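Local coordinates for CPXV018 protein (Cowpox virus, PDB 4FFE) that binds the activating natural killer cell receptor NKG2D as a secreted, MHC class I-like decoy ligand, probably helping cowpox virus evade immune attack, at residues F7-E12 with S20-Y25; L11-S16 with E77-F82. All coordinates share one frame; numbering follows the deposited sequence.

Interaction 1: residues F7-E12 with S20-Y25; sequences FNFNLE and STVDVY
The Phe7 ring carries Val24 on one face: CG1 of Val24 lies 4.2 Å from the ring centroid of Phe7, a CH-pi contact displaced toward the rim, while the second methyl, CG2 of Val24, reaches CD2 of Phe7 at 3.6 Å. Two residues along, Val22 CG1 sits in the same way over a face of the Phe9 ring, again off-centre. Both valines keep CG1 anti to the backbone N (chi1 -175° in Val24), lying side by side with their phenylalanines. Tyr25 offers its edge to Asn8 CB. This is the hairpin of strands 3-14 and 17-26 in an MHC-like platform, whose helix 52-65 covers the Phe7, Phe9 and Val22 face through Phe60, Phe63 and Phe64. Asn8 and Asp23, between the two aromatic-valine pairs, exchange two backbone hydrogen bonds, and Asn10 with Thr21, beyond Phe9, does the same. On the far face the Thr21 hydroxyl, OG1, packs against Asn10 CB at 3.2 Å. One water bonds Thr21 OG1, Asn8 O and Asp23 OD2. A second, in the Tyr25 ring plane, accepts from Asn8 ND2 and donates to Asp23 OD2; the other oxygen of that carboxylate, OD1, is hydrogen-bonded to Thr33 OG1.

Interaction 2: residues L11-S16 with E77-F82; sequences LEINGS and EDLTYF
Leu11 O takes the backbone N-H of Leu79 at 2.8 Å in an almost perfectly straight bond (179° at the hydrogen), and the CA-H of Asp78 leans on the same oxygen. Leu11 N answers by donating to Leu79 O, so the two leucines form a hydrogen-bonded antiparallel pair. The next such pair is Ile13 with Glu77: Ile13 N meets Glu77 O at 2.8 Å, whereas the return bond from Glu77 N to Ile13 O is longer, 3.1 Å, and more bent.

Above one face of the ladder, Leu79 CD1 touches two aliphatic ends, lying 4.1 Å from Leu11 CD2 and 4.0 Å from Ile13 CD1. Leu11 and Leu79 run alongside each other, while Ile13 slants across Leu79 and across the extended chain of Glu77, where its CD1 comes near Glu77 OE1. Glu77 is a buried residue, and its OE1 is hydrogen-bonded by Asn114 ND2 of helix 114-127, with Tyr100 OH a weak partner of OE2. Helix 114-127 also brings Trp118 onto Leu79, consistent with this face being the floor under the second helical region of an MHC-like platform.

The opposite face is acidic. Asp78, its CG anti to the backbone N (chi1 -173°), swings OD1 to 3.6 Å from Glu12 CG. The two carboxylate planes stand 86° apart, and Glu12 OE2 stays 4.6 Å from Asp78 OD1. OD1 also faces Leu11 O at 3.4 Å, two acceptors with no proton between them, and receives a weak hydrogen bond from Asn10 ND2. Gathering acceptors and like charges here would tend to raise the proton affinity of Asp78, an effect the Asn10 amide probably offsets in part.

How the interactions relate
Interactions 1 and 2 lie on the two flanks of strand 3-14, a central strand of the antiparallel sheet, with centres about 10 Å apart. They share Leu11 and Glu12. Along the chain, interaction 1 closes locally, pairing strand 3-14 with the following strand 17-26; interaction 2 returns after helix 52-65, when strand 76-88 docks on the other side. Strand 3-14 thus joins the half carrying strands 17-26, 29-34 and 39-41 to the half carrying 76-88, 91-100 and 103-104. Phe9 and Tyr81 continue the second ladder beside interaction 1. The result is one continuous floor for the helices, as in MHC class I-like NKG2D ligands.

Interaction 1: residues F7-E12 with S20-Y25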
# COMPACT_ATOMS: atom_id res chain seq x y z
N PHE A 7 4.28 2.11 -1.31
CA PHE A 7 3.05 1.94 -0.54
C PHE A 7 3.25 0.90 0.55
O PHE A 7 3.63 -0.24 0.28
CB PHE A 7 1.91 1.49 -1.46
CG PHE A 7 1.53 2.51 -2.50
CD1 PHE A 7 2.27 2.64 -3.66
CD2 PHE A 7 0.42 3.32 -2.32
CE1 PHE A 7 1.92 3.58 -4.63
CE2 PHE A 7 0.07 4.26 -3.28
CZ PHE A 7 0.82 4.39 -4.43
N ASN A 8 3.02 1.30 1.80
CA ASN A 8 3.12 0.37 2.92
C ASN A 8 1.75 0.00 3.46
O ASN A 8 1.14 0.78 4.19
CB ASN A 8 3.99 0.97 4.03
CG ASN A 8 4.41 -0.07 5.05
OD1 ASN A 8 4.53 -1.25 4.74
ND2 ASN A 8 4.63 0.36 6.29
N PHE A 9 1.26 -1.18 3.10
CA PHE A 9 -0.03 -1.66 3.56
C PHE A 9 0.12 -2.44 4.86
O PHE A 9 0.91 -3.38 4.94
CB PHE A 9 -0.68 -2.58 2.52
CG PHE A 9 -1.01 -1.90 1.21
CD1 PHE A 9 -0.04 -1.73 0.24
CD2 PHE A 9 -2.29 -1.46 0.96
CE1 PHE A 9 -0.34 -1.12 -0.96
CE2 PHE A 9 -2.60 -0.85 -0.24
CZ PHE A 9 -1.63 -0.67 -1.20
N ASN A 10 -0.65 -2.06 5.87
CA ASN A 10 -0.67 -2.80 7.13
C ASN A 10 -2.08 -3.18 7.57
O ASN A 10 -2.95 -2.32 7.70
CB ASN A 10 0.02 -2.01 8.24
CG ASN A 10 1.52 -2.24 8.27
OD1 ASN A 10 2.29 -1.40 7.82
ND2 ASN A 10 1.93 -3.39 8.79
N LEU A 11 -2.29 -4.47 7.80
CA LEU A 11 -3.54 -4.96 8.36
C LEU A 11 -3.31 -5.51 9.76
O LEU A 11 -2.53 -6.45 9.94
CB LEU A 11 -4.16 -6.04 7.47
CG LEU A 11 -5.42 -6.72 8.02
CD1 LEU A 11 -6.54 -5.70 8.23
CD2 LEU A 11 -5.87 -7.84 7.10
N GLU A 12 -3.97 -4.92 10.74
CA GLU A 12 -3.88 -5.39 12.11
C GLU A 12 -5.17 -6.12 12.48
O GLU A 12 -6.26 -5.56 12.38
CB GLU A 12 -3.65 -4.22 13.07
CG GLU A 12 -2.39 -3.42 12.79
CD GLU A 12 -2.20 -2.27 13.75
OE1 GLU A 12 -3.03 -2.12 14.68
OE2 GLU A 12 -1.23 -1.50 13.59
N SER A 20 -6.67 -1.08 9.54
CA SER A 20 -5.82 -1.06 8.37
C SER A 20 -5.19 0.31 8.16
O SER A 20 -5.83 1.34 8.36
CB SER A 20 -6.62 -1.46 7.13
OG SER A 20 -7.73 -0.60 6.94
N THR A 21 -3.92 0.32 7.77
CA THR A 21 -3.22 1.56 7.48
C THR A 21 -2.45 1.47 6.17
O THR A 21 -1.95 0.40 5.80
CB THR A 21 -2.23 1.96 8.59
OG1 THR A 21 -1.23 0.94 8.74
CG2 THR A 21 -2.95 2.15 9.92
N VAL A 22 -2.36 2.58 5.46
CA VAL A 22 -1.49 2.69 4.30
C VAL A 22 -0.69 3.98 4.38
O VAL A 22 -1.25 5.05 4.63
CB VAL A 22 -2.26 2.68 2.96
CG1 VAL A 22 -1.29 2.62 1.80
CG2 VAL A 22 -3.22 1.50 2.90
N ASP A 23 0.62 3.88 4.20
CA ASP A 23 1.47 5.05 4.12
C ASP A 23 2.09 5.12 2.73
O ASP A 23 2.62 4.12 2.24
CB ASP A 23 2.56 5.00 5.19
CG ASP A 23 1.99 4.93 6.59
OD1 ASP A 23 1.45 5.94 7.07
OD2 ASP A 23 2.10 3.85 7.23
N VAL A 24 1.99 6.28 2.10
CA VAL A 24 2.56 6.47 0.78
C VAL A 24 3.78 7.38 0.86
O VAL A 24 3.73 8.47 1.44
CB VAL A 24 1.55 7.08 -0.20
CG1 VAL A 24 2.14 7.14 -1.60
CG2 VAL A 24 0.26 6.26 -0.20
N TYR A 25 4.89 6.91 0.29
CA TYR A 25 6.14 7.65 0.34
C TYR A 25 6.60 8.03 -1.06
O TYR A 25 6.68 7.18 -1.95
CB TYR A 25 7.23 6.82 1.03
CG TYR A 25 6.92 6.44 2.46
CD1 TYR A 25 7.29 7.27 3.51
CD2 TYR A 25 6.25 5.26 2.76
CE1 TYR A 25 7.00 6.93 4.82
CE2 TYR A 25 5.96 4.91 4.06
CZ TYR A 25 6.34 5.75 5.09
OH TYR A 25 6.05 5.41 6.40
O HOH W 1 0.81 1.32 6.92
O HOH W 2 4.80 3.28 6.98

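Interaction 2: residues L11-S16 with E77-F82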
# COMPACT_ATOMS: atom_id res chain seq x y z
N LEU A 11 -2.29 -4.47 7.80
CA LEU A 11 -3.54 -4.96 8.36
C LEU A 11 -3.31 -5.51 9.76
O LEU A 11 -2.53 -6.45 9.94
CB LEU A 11 -4.16 -6.04 7.47
CG LEU A 11 -5.42 -6.72 8.02
CD1 LEU A 11 -6.54 -5.70 8.23
CD2 LEU A 11 -5.87 -7.84 7.10
N GLU A 12 -3.97 -4.92 10.74
CA GLU A 12 -3.88 -5.39 12.11
C GLU A 12 -5.17 -6.12 12.48
O GLU A 12 -6.26 -5.56 12.38
CB GLU A 12 -3.65 -4.22 13.07
CG GLU A 12 -2.39 -3.42 12.79
CD GLU A 12 -2.20 -2.27 13.75
OE1 GLU A 12 -3.03 -2.12 14.68
OE2 GLU A 12 -1.23 -1.50 13.59
N ILE A 13 -5.04 -7.37 12.89
CA ILE A 13 -6.20 -8.16 13.26
C ILE A 13 -6.26 -8.39 14.77
O ILE A 13 -5.49 -9.17 15.32
CB ILE A 13 -6.22 -9.52 12.53
CG1 ILE A 13 -6.08 -9.31 11.02
CG2 ILE A 13 -7.51 -10.28 12.84
CD1 ILE A 13 -6.07 -10.59 10.22
N ASN A 14 -7.18 -7.69 15.42
CA ASN A 14 -7.41 -7.85 16.86
C ASN A 14 -8.70 -8.61 17.11
O ASN A 14 -9.78 -8.01 17.18
CB ASN A 14 -7.45 -6.49 17.55
CG ASN A 14 -6.17 -5.70 17.38
OD1 ASN A 14 -5.25 -5.79 18.19
ND2 ASN A 14 -6.10 -4.90 16.31
N GLY A 15 -8.59 -9.93 17.24
CA GLY A 15 -9.76 -10.77 17.40
C GLY A 15 -10.54 -10.87 16.10
O GLY A 15 -10.16 -11.60 15.19
N SER A 16 -11.64 -10.13 16.03
CA SER A 16 -12.44 -10.08 14.81
C SER A 16 -12.40 -8.69 14.19
O SER A 16 -12.74 -8.52 13.02
CB SER A 16 -13.89 -10.48 15.10
OG SER A 16 -14.59 -9.44 15.77
N GLU A 77 -2.50 -10.13 15.14
CA GLU A 77 -1.77 -10.45 13.92
C GLU A 77 -1.56 -9.20 13.09
O GLU A 77 -2.51 -8.50 12.75
CB GLU A 77 -2.52 -11.51 13.10
CG GLU A 77 -2.56 -12.89 13.73
CD GLU A 77 -3.21 -13.93 12.84
OE1 GLU A 77 -3.76 -13.55 11.78
OE2 GLU A 77 -3.17 -15.12 13.20
N ASP A 78 -0.30 -8.91 12.76
CA ASP A 78 0.02 -7.75 11.94
C ASP A 78 0.55 -8.19 10.58
O ASP A 78 1.62 -8.79 10.49
CB ASP A 78 1.03 -6.85 12.64
CG ASP A 78 1.28 -5.55 11.90
OD1 ASP A 78 0.38 -5.11 11.15
OD2 ASP A 78 2.36 -4.95 12.07
N LEU A 79 -0.20 -7.89 9.53
CA LEU A 79 0.17 -8.29 8.18
C LEU A 79 0.62 -7.08 7.38
O LEU A 79 -0.10 -6.07 7.30
CB LEU A 79 -1.01 -8.98 7.49
CG LEU A 79 -1.54 -10.25 8.17
CD1 LEU A 79 -2.94 -10.58 7.70
CD2 LEU A 79 -0.61 -11.41 7.87
N THR A 80 1.80 -7.17 6.78
CA THR A 80 2.35 -6.06 6.01
C THR A 80 2.57 -6.45 4.55
O THR A 80 3.06 -7.55 4.26
CB THR A 80 3.68 -5.56 6.61
OG1 THR A 80 3.51 -5.31 8.01
CG2 THR A 80 4.13 -4.28 5.92
N TYR A 81 2.19 -5.56 3.65
CA TYR A 81 2.50 -5.72 2.24
C TYR A 81 3.10 -4.42 1.72
O TYR A 81 2.48 -3.36 1.78
CB TYR A 81 1.24 -6.08 1.44
CG TYR A 81 1.46 -6.16 -0.06
CD1 TYR A 81 2.41 -7.02 -0.60
CD2 TYR A 81 0.70 -5.39 -0.93
CE1 TYR A 81 2.61 -7.09 -1.97
CE2 TYR A 81 0.89 -5.46 -2.30
CZ TYR A 81 1.84 -6.31 -2.81
OH TYR A 81 2.03 -6.38 -4.18
N PHE A 82 4.33 -4.51 1.24
CA PHE A 82 5.04 -3.35 0.73
C PHE A 82 5.12 -3.42 -0.79
O PHE A 82 5.45 -4.46 -1.35
CB PHE A 82 6.44 -3.27 1.34
CG PHE A 82 7.27 -2.12 0.83
CD1 PHE A 82 7.18 -0.87 1.42
CD2 PHE A 82 8.13 -2.29 -0.24
CE1 PHE A 82 7.94 0.19 0.95
CE2 PHE A 82 8.89 -1.24 -0.71
CZ PHE A 82 8.80 0.00 -0.11